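Local structure of endoglucanase FnCel5A (Fervidobacterium nodosum, 3NCO) at residues S171-I176 / D195-V200; S182-V187 / F202-P207. The protein probably acts as a cellulase, hydrolysing internal beta-1,4-glucosidic bonds of cellulose as many endoglucanases of glycosyl hydrolase family 5 do. All coordinates share one frame; numbering follows the deposited sequence.

Contact 1 (S171-I176 / D195-V200); sequences SRIVII and DKNIIV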
loop_
_atom_site.group_PDB
_atom_site.type_symbol
_atom_site.label_atom_id
_atom_site.label_comp_id
_atom_site.label_asym_id
_atom_site.label_seq_id
_atom_site.Cartn_x
_atom_site.Cartn_y
_atom_site.Cartn_z
ATOM N N SER A 171 -4.891 -5.738 -19.263
ATOM C CA SER A 171 -3.729 -6.471 -18.711
ATOM C C SER A 171 -2.994 -5.773 -17.558
ATOM O O SER A 171 -2.045 -6.338 -16.986
ATOM C CB SER A 171 -2.729 -6.795 -19.843
ATOM O OG SER A 171 -2.230 -5.580 -20.418
ATOM N N ARG A 172 -3.383 -4.531 -17.246
ATOM C CA ARG A 172 -2.696 -3.769 -16.203
ATOM C C ARG A 172 -2.722 -4.525 -14.897
ATOM O O ARG A 172 -3.743 -5.134 -14.523
ATOM C CB ARG A 172 -3.329 -2.395 -15.978
ATOM C CG ARG A 172 -2.401 -1.461 -15.141
ATOM C CD ARG A 172 -3.034 -0.074 -14.981
ATOM N NE ARG A 172 -3.246 0.554 -16.312
ATOM C CZ ARG A 172 -2.281 1.087 -17.080
ATOM N NH1 ARG A 172 -1.012 1.137 -16.644
ATOM N NH2 ARG A 172 -2.605 1.575 -18.267
ATOM N N ILE A 173 -1.600 -4.477 -14.204
ATOM C CA ILE A 173 -1.558 -5.095 -12.884
ATOM C C ILE A 173 -2.601 -4.464 -11.935
ATOM O O ILE A 173 -2.658 -3.237 -11.795
ATOM C CB ILE A 173 -0.179 -4.994 -12.287
ATOM C CG1 ILE A 173 0.803 -5.881 -13.069
ATOM C CG2 ILE A 173 -0.235 -5.384 -10.787
ATOM C CD1 ILE A 173 0.608 -7.366 -12.887
ATOM N N VAL A 174 -3.401 -5.297 -11.263
ATOM C CA VAL A 174 -4.306 -4.798 -10.243
ATOM C C VAL A 174 -3.953 -5.523 -8.944
ATOM O O VAL A 174 -3.868 -6.778 -8.918
ATOM C CB VAL A 174 -5.782 -5.078 -10.633
ATOM C CG1 VAL A 174 -6.793 -4.781 -9.432
ATOM C CG2 VAL A 174 -6.094 -4.290 -11.913
ATOM N N ILE A 175 -3.752 -4.749 -7.873
ATOM C CA ILE A 175 -3.334 -5.308 -6.580
ATOM C C ILE A 175 -4.573 -5.469 -5.714
ATOM O O ILE A 175 -5.348 -4.521 -5.558
ATOM C CB ILE A 175 -2.332 -4.364 -5.882
ATOM C CG1 ILE A 175 -1.001 -4.429 -6.639
ATOM C CG2 ILE A 175 -2.079 -4.741 -4.396
ATOM C CD1 ILE A 175 -0.194 -3.183 -6.474
ATOM N N ILE A 176 -4.717 -6.681 -5.178
ATOM C CA ILE A 176 -5.837 -7.062 -4.313
ATOM C C ILE A 176 -5.391 -7.193 -2.852
ATOM O O ILE A 176 -4.528 -8.024 -2.526
ATOM C CB ILE A 176 -6.430 -8.459 -4.766
ATOM C CG1 ILE A 176 -6.695 -8.457 -6.259
ATOM C CG2 ILE A 176 -7.653 -8.841 -3.958
ATOM C CD1 ILE A 176 -7.547 -7.290 -6.771
ATOM N N ASP A 195 -7.433 -14.463 -13.021
ATOM C CA ASP A 195 -6.888 -13.302 -13.725
ATOM C C ASP A 195 -5.397 -13.436 -13.519
ATOM O O ASP A 195 -4.930 -13.558 -12.363
ATOM C CB ASP A 195 -7.431 -12.000 -13.094
ATOM C CG ASP A 195 -7.059 -10.733 -13.903
ATOM O OD1 ASP A 195 -5.877 -10.432 -14.093
ATOM O OD2 ASP A 195 -7.960 -10.015 -14.370
ATOM N N LYS A 196 -4.669 -13.363 -14.632
ATOM C CA LYS A 196 -3.206 -13.502 -14.634
ATOM C C LYS A 196 -2.428 -12.240 -14.349
ATOM O O LYS A 196 -1.197 -12.279 -14.300
ATOM C CB LYS A 196 -2.703 -14.099 -15.958
ATOM C CG LYS A 196 -3.196 -15.522 -16.267
ATOM C CD LYS A 196 -3.507 -16.347 -14.997
ATOM C CE LYS A 196 -3.811 -17.787 -15.355
ATOM N NZ LYS A 196 -2.619 -18.417 -15.997
ATOM N N ASN A 197 -3.123 -11.123 -14.152
ATOM C CA ASN A 197 -2.417 -9.894 -13.901
ATOM C C ASN A 197 -2.834 -9.307 -12.573
ATOM O O ASN A 197 -3.083 -8.093 -12.482
ATOM C CB ASN A 197 -2.627 -8.906 -15.072
ATOM C CG ASN A 197 -1.910 -9.375 -16.327
ATOM O OD1 ASN A 197 -2.541 -9.747 -17.312
ATOM N ND2 ASN A 197 -0.577 -9.366 -16.273
ATOM N N ILE A 198 -2.937 -10.154 -11.531
ATOM C CA ILE A 198 -3.179 -9.659 -10.173
ATOM C C ILE A 198 -1.974 -9.944 -9.243
ATOM O O ILE A 198 -1.225 -10.899 -9.466
ATOM C CB ILE A 198 -4.501 -10.177 -9.546
ATOM C CG1 ILE A 198 -4.552 -11.707 -9.515
ATOM C CG2 ILE A 198 -5.708 -9.592 -10.316
ATOM C CD1 ILE A 198 -5.673 -12.253 -8.492
ATOM N N ILE A 199 -1.856 -9.113 -8.209
ATOM C CA ILE A 199 -0.891 -9.338 -7.134
ATOM C C ILE A 199 -1.651 -9.196 -5.830
ATOM O O ILE A 199 -2.500 -8.306 -5.704
ATOM C CB ILE A 199 0.214 -8.246 -7.210
ATOM C CG1 ILE A 199 1.041 -8.457 -8.504
ATOM C CG2 ILE A 199 1.176 -8.277 -6.006
ATOM C CD1 ILE A 199 2.053 -7.353 -8.777
ATOM N N VAL A 200 -1.319 -10.031 -4.845
ATOM C CA VAL A 200 -2.052 -9.924 -3.566
ATOM C C VAL A 200 -1.152 -9.144 -2.629
ATOM O O VAL A 200 0.084 -9.287 -2.667
ATOM C CB VAL A 200 -2.348 -11.373 -3.006
ATOM C CG1 VAL A 200 -2.750 -11.339 -1.548
ATOM C CG2 VAL A 200 -3.425 -12.059 -3.875
#

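Contact 2 (S182-V187 / F202-P207); sequences SNYSYV and FHYYEP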
loop_
_atom_site.group_PDB
_atom_site.type_symbol
_atom_site.label_atom_id
_atom_site.label_comp_id
_atom_site.label_asym_id
_atom_site.label_seq_id
_atom_site.Cartn_x
_atom_site.Cartn_y
_atom_site.Cartn_z
ATOM N N SER A 182 -5.874 -6.115 6.151
ATOM C CA SER A 182 -4.714 -6.658 5.431
ATOM C C SER A 182 -3.674 -7.308 6.391
ATOM O O SER A 182 -2.492 -7.474 6.061
ATOM C CB SER A 182 -4.192 -5.586 4.423
ATOM O OG SER A 182 -5.335 -5.145 3.640
ATOM N N ASN A 183 -4.181 -7.772 7.524
ATOM C CA ASN A 183 -3.328 -8.482 8.477
ATOM C C ASN A 183 -2.975 -9.870 7.901
ATOM O O ASN A 183 -3.833 -10.536 7.275
ATOM C CB ASN A 183 -4.064 -8.611 9.802
ATOM C CG ASN A 183 -3.303 -9.468 10.817
ATOM O OD1 ASN A 183 -3.341 -10.701 10.761
ATOM N ND2 ASN A 183 -2.620 -8.805 11.739
ATOM N N TYR A 184 -1.701 -10.246 8.047
ATOM C CA TYR A 184 -1.121 -11.432 7.391
ATOM C C TYR A 184 -1.983 -12.676 7.606
ATOM O O TYR A 184 -2.098 -13.499 6.696
ATOM C CB TYR A 184 0.341 -11.681 7.881
ATOM C CG TYR A 184 0.326 -12.375 9.207
ATOM C CD1 TYR A 184 0.329 -13.770 9.274
ATOM C CD2 TYR A 184 0.183 -11.648 10.389
ATOM C CE1 TYR A 184 0.222 -14.430 10.478
ATOM C CE2 TYR A 184 0.049 -12.324 11.643
ATOM C CZ TYR A 184 0.089 -13.722 11.651
ATOM O OH TYR A 184 -0.075 -14.397 12.844
ATOM N N SER A 185 -2.606 -12.805 8.779
ATOM C CA SER A 185 -3.251 -14.062 9.124
ATOM C C SER A 185 -4.554 -14.264 8.377
ATOM O O SER A 185 -5.111 -15.394 8.398
ATOM C CB SER A 185 -3.508 -14.160 10.614
ATOM O OG SER A 185 -4.443 -13.191 11.013
ATOM N N TYR A 186 -5.079 -13.213 7.752
ATOM C CA TYR A 186 -6.355 -13.332 7.066
ATOM C C TYR A 186 -6.182 -13.664 5.585
ATOM O O TYR A 186 -7.129 -13.662 4.818
ATOM C CB TYR A 186 -7.162 -12.027 7.260
ATOM C CG TYR A 186 -7.629 -11.824 8.664
ATOM C CD1 TYR A 186 -8.903 -12.228 9.040
ATOM C CD2 TYR A 186 -6.800 -11.217 9.617
ATOM C CE1 TYR A 186 -9.344 -12.067 10.348
ATOM C CE2 TYR A 186 -7.245 -11.033 10.943
ATOM C CZ TYR A 186 -8.523 -11.450 11.273
ATOM O OH TYR A 186 -8.992 -11.282 12.562
ATOM N N VAL A 187 -4.957 -13.956 5.175
ATOM C CA VAL A 187 -4.682 -14.280 3.785
ATOM C C VAL A 187 -5.582 -15.449 3.297
ATOM O O VAL A 187 -6.082 -15.438 2.178
ATOM C CB VAL A 187 -3.149 -14.500 3.578
ATOM C CG1 VAL A 187 -2.701 -15.913 4.022
ATOM C CG2 VAL A 187 -2.785 -14.225 2.175
ATOM N N PHE A 202 -0.446 -7.737 1.525
ATOM C CA PHE A 202 -0.779 -7.658 2.980
ATOM C C PHE A 202 0.059 -6.560 3.585
ATOM O O PHE A 202 0.961 -6.067 2.907
ATOM C CB PHE A 202 -0.581 -8.990 3.740
ATOM C CG PHE A 202 0.880 -9.367 4.000
ATOM C CD1 PHE A 202 1.387 -9.391 5.295
ATOM C CD2 PHE A 202 1.722 -9.757 2.931
ATOM C CE1 PHE A 202 2.753 -9.785 5.530
ATOM C CE2 PHE A 202 3.058 -10.122 3.157
ATOM C CZ PHE A 202 3.555 -10.133 4.441
ATOM N N HIS A 203 -0.329 -6.109 4.763
ATOM C CA HIS A 203 0.421 -5.106 5.487
ATOM C C HIS A 203 0.937 -5.706 6.768
ATOM O O HIS A 203 0.284 -6.583 7.341
ATOM C CB HIS A 203 -0.482 -3.952 5.829
ATOM C CG HIS A 203 -0.997 -3.251 4.616
ATOM N ND1 HIS A 203 -1.916 -2.241 4.691
ATOM C CD2 HIS A 203 -0.695 -3.416 3.311
ATOM C CE1 HIS A 203 -2.164 -1.792 3.467
ATOM N NE2 HIS A 203 -1.432 -2.496 2.610
ATOM N N TYR A 204 2.110 -5.259 7.206
ATOM C CA TYR A 204 2.751 -5.878 8.347
ATOM C C TYR A 204 3.167 -4.858 9.388
ATOM O O TYR A 204 4.028 -4.012 9.131
ATOM C CB TYR A 204 3.970 -6.736 7.970
ATOM C CG TYR A 204 4.333 -7.701 9.094
ATOM C CD1 TYR A 204 3.527 -8.803 9.381
ATOM C CD2 TYR A 204 5.495 -7.502 9.861
ATOM C CE1 TYR A 204 3.877 -9.664 10.440
ATOM C CE2 TYR A 204 5.852 -8.336 10.891
ATOM C CZ TYR A 204 5.044 -9.416 11.171
ATOM O OH TYR A 204 5.388 -10.277 12.162
ATOM N N TYR A 205 2.563 -4.993 10.572
ATOM C CA TYR A 205 2.857 -4.127 11.714
ATOM C C TYR A 205 2.961 -4.892 13.049
ATOM O O TYR A 205 2.818 -4.299 14.125
ATOM C CB TYR A 205 1.725 -3.119 11.840
ATOM C CG TYR A 205 1.717 -2.104 10.716
ATOM C CD1 TYR A 205 2.648 -1.080 10.682
ATOM C CD2 TYR A 205 0.712 -2.137 9.695
ATOM C CE1 TYR A 205 2.627 -0.117 9.703
ATOM C CE2 TYR A 205 0.685 -1.154 8.706
ATOM C CZ TYR A 205 1.637 -0.146 8.705
ATOM O OH TYR A 205 1.618 0.848 7.762
ATOM N N GLU A 206 3.248 -6.192 12.986
ATOM C CA GLU A 206 3.460 -6.968 14.217
ATOM C C GLU A 206 4.872 -6.832 14.715
ATOM O O GLU A 206 5.806 -6.783 13.896
ATOM C CB GLU A 206 3.162 -8.434 13.970
ATOM C CG GLU A 206 1.730 -8.593 13.408
ATOM C CD GLU A 206 0.713 -7.893 14.296
ATOM O OE1 GLU A 206 0.785 -7.995 15.542
ATOM O OE2 GLU A 206 -0.156 -7.171 13.781
ATOM N N PRO A 207 5.049 -6.803 16.046
ATOM C CA PRO A 207 4.056 -6.748 17.146
ATOM C C PRO A 207 3.395 -5.378 17.142
ATOM O O PRO A 207 4.112 -4.362 17.128
ATOM C CB PRO A 207 4.922 -6.945 18.418
ATOM C CG PRO A 207 6.171 -7.551 17.893
ATOM C CD PRO A 207 6.415 -6.917 16.570
HETATM O O HOH W 1 0.093 -8.354 9.124
#

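Contact 1 (S171-I176 / D195-V200)
Asn197 meets the other segment flat on: Ser171 O sits almost directly above its amide carbon CG, 3.1 Å away. That oxygen lies over the face of the amide and makes no hydrogen bond with it. The side chain stands there because CG is anti to the carbonyl carbon (chi1 -70°). Behind it, Asp195 OD1 takes the backbone N of Asn197 at 2.8 Å in an Asx turn, while Asp195 OD2 forms a salt bridge with Arg166 of helix 151-168.

From here the chains run as neighbouring parallel strands of a TIM barrel, their short segments inclined by 30°. Asn197 O receives Val174 N, Val174 O receives Ile199 N, and Ile199 O receives Ile176 N in the shortest of the three bonds, 2.8 Å, so the bonds pass alternately from one strand to the other. CA-H groups of Ile173, Ile198 and Ile175 approach the same three oxygens.

Ile199 fills the face it shares with Ile175. Its CD1 touches Ile173 CG2 at 3.6 Å, the two side chains meeting at a slant, and its CB lies beside Ile175 CG1; helix 12-20 touches it through Asn17 and Ile20. Ile176 projects from the opposite face, where its CG1 comes within 4.3 Å of Ile198 CB, and Tyr158 of helix 151-168 touches it from outside.

Three backbone bonds thus hold the register while branched aliphatic chains pack on both faces, and Arg166, bonded to Asp195 OD2 and Arg172 O, links the beginnings of both strands to helix 151-168.

Contact 2 (S182-V187 / F202-P207)
A water bridges Tyr184 N and His203 O: it accepts from Tyr184 N at 2.8 Å and donates to His203 O at 2.5 Å, a distance short enough to be doubtful. This happens at the C-terminal mouth of the TIM barrel, where the loop after strand 174-177 folds back along the end of strand 198-204. Two residues before Tyr184 the link is direct: Ser182 O accepts from His203 N at 2.9 Å.

Ser182 also lays its CB over one face of the His203 imidazole, 4.1 Å from the ring centroid and 16° off the normal, a CH-pi contact. Its OG goes to Val178 O, and His203 ND1 to Glu144 OE2, fixing both partners from outside. Glu144 follows Asn143 in the Asn-Glu-Pro motif of family 5 glycosidases, so the contact probably borders the active-site cleft.

Tyr184 has CG between its backbone N and carbonyl carbon (chi1 80°), which carries the ring alongside Tyr204. Its CB packs on Phe202 CD1 at 3.6 Å, and its CD2 meets the edge of the Tyr204 ring at CE1, 4.2 Å away. His241 joins the two tyrosines, stacking on Tyr184 and bonding through ND1 to Tyr204 OH.

The turn that presents Tyr184 is an Asx turn made by Asn183, whose OD1 is gripped from opposite faces of its amide plane by Ser185 N at 3.0 Å and Ser185 OG at 2.7 Å.

Both contacts use strand 198-204, at opposite ends: contact 1 pairs its N-terminal half with strand 174-177, and contact 2 joins its C-terminal end to the loop leaving that neighbour. Their centres lie about 20 Å apart, and apart from the sequence connection the two do not touch. Along the chain the segments alternate, 171-176, 182-187, 195-200, 202-207, so the route runs up one strand, through the 3-10 segment at the mouth, back to the barrel's base and up the next strand. Contact 1 belongs to the barrel's wall near helix 12-20; contact 2 lies at the rim, where TIM-barrel enzymes carry their active sites.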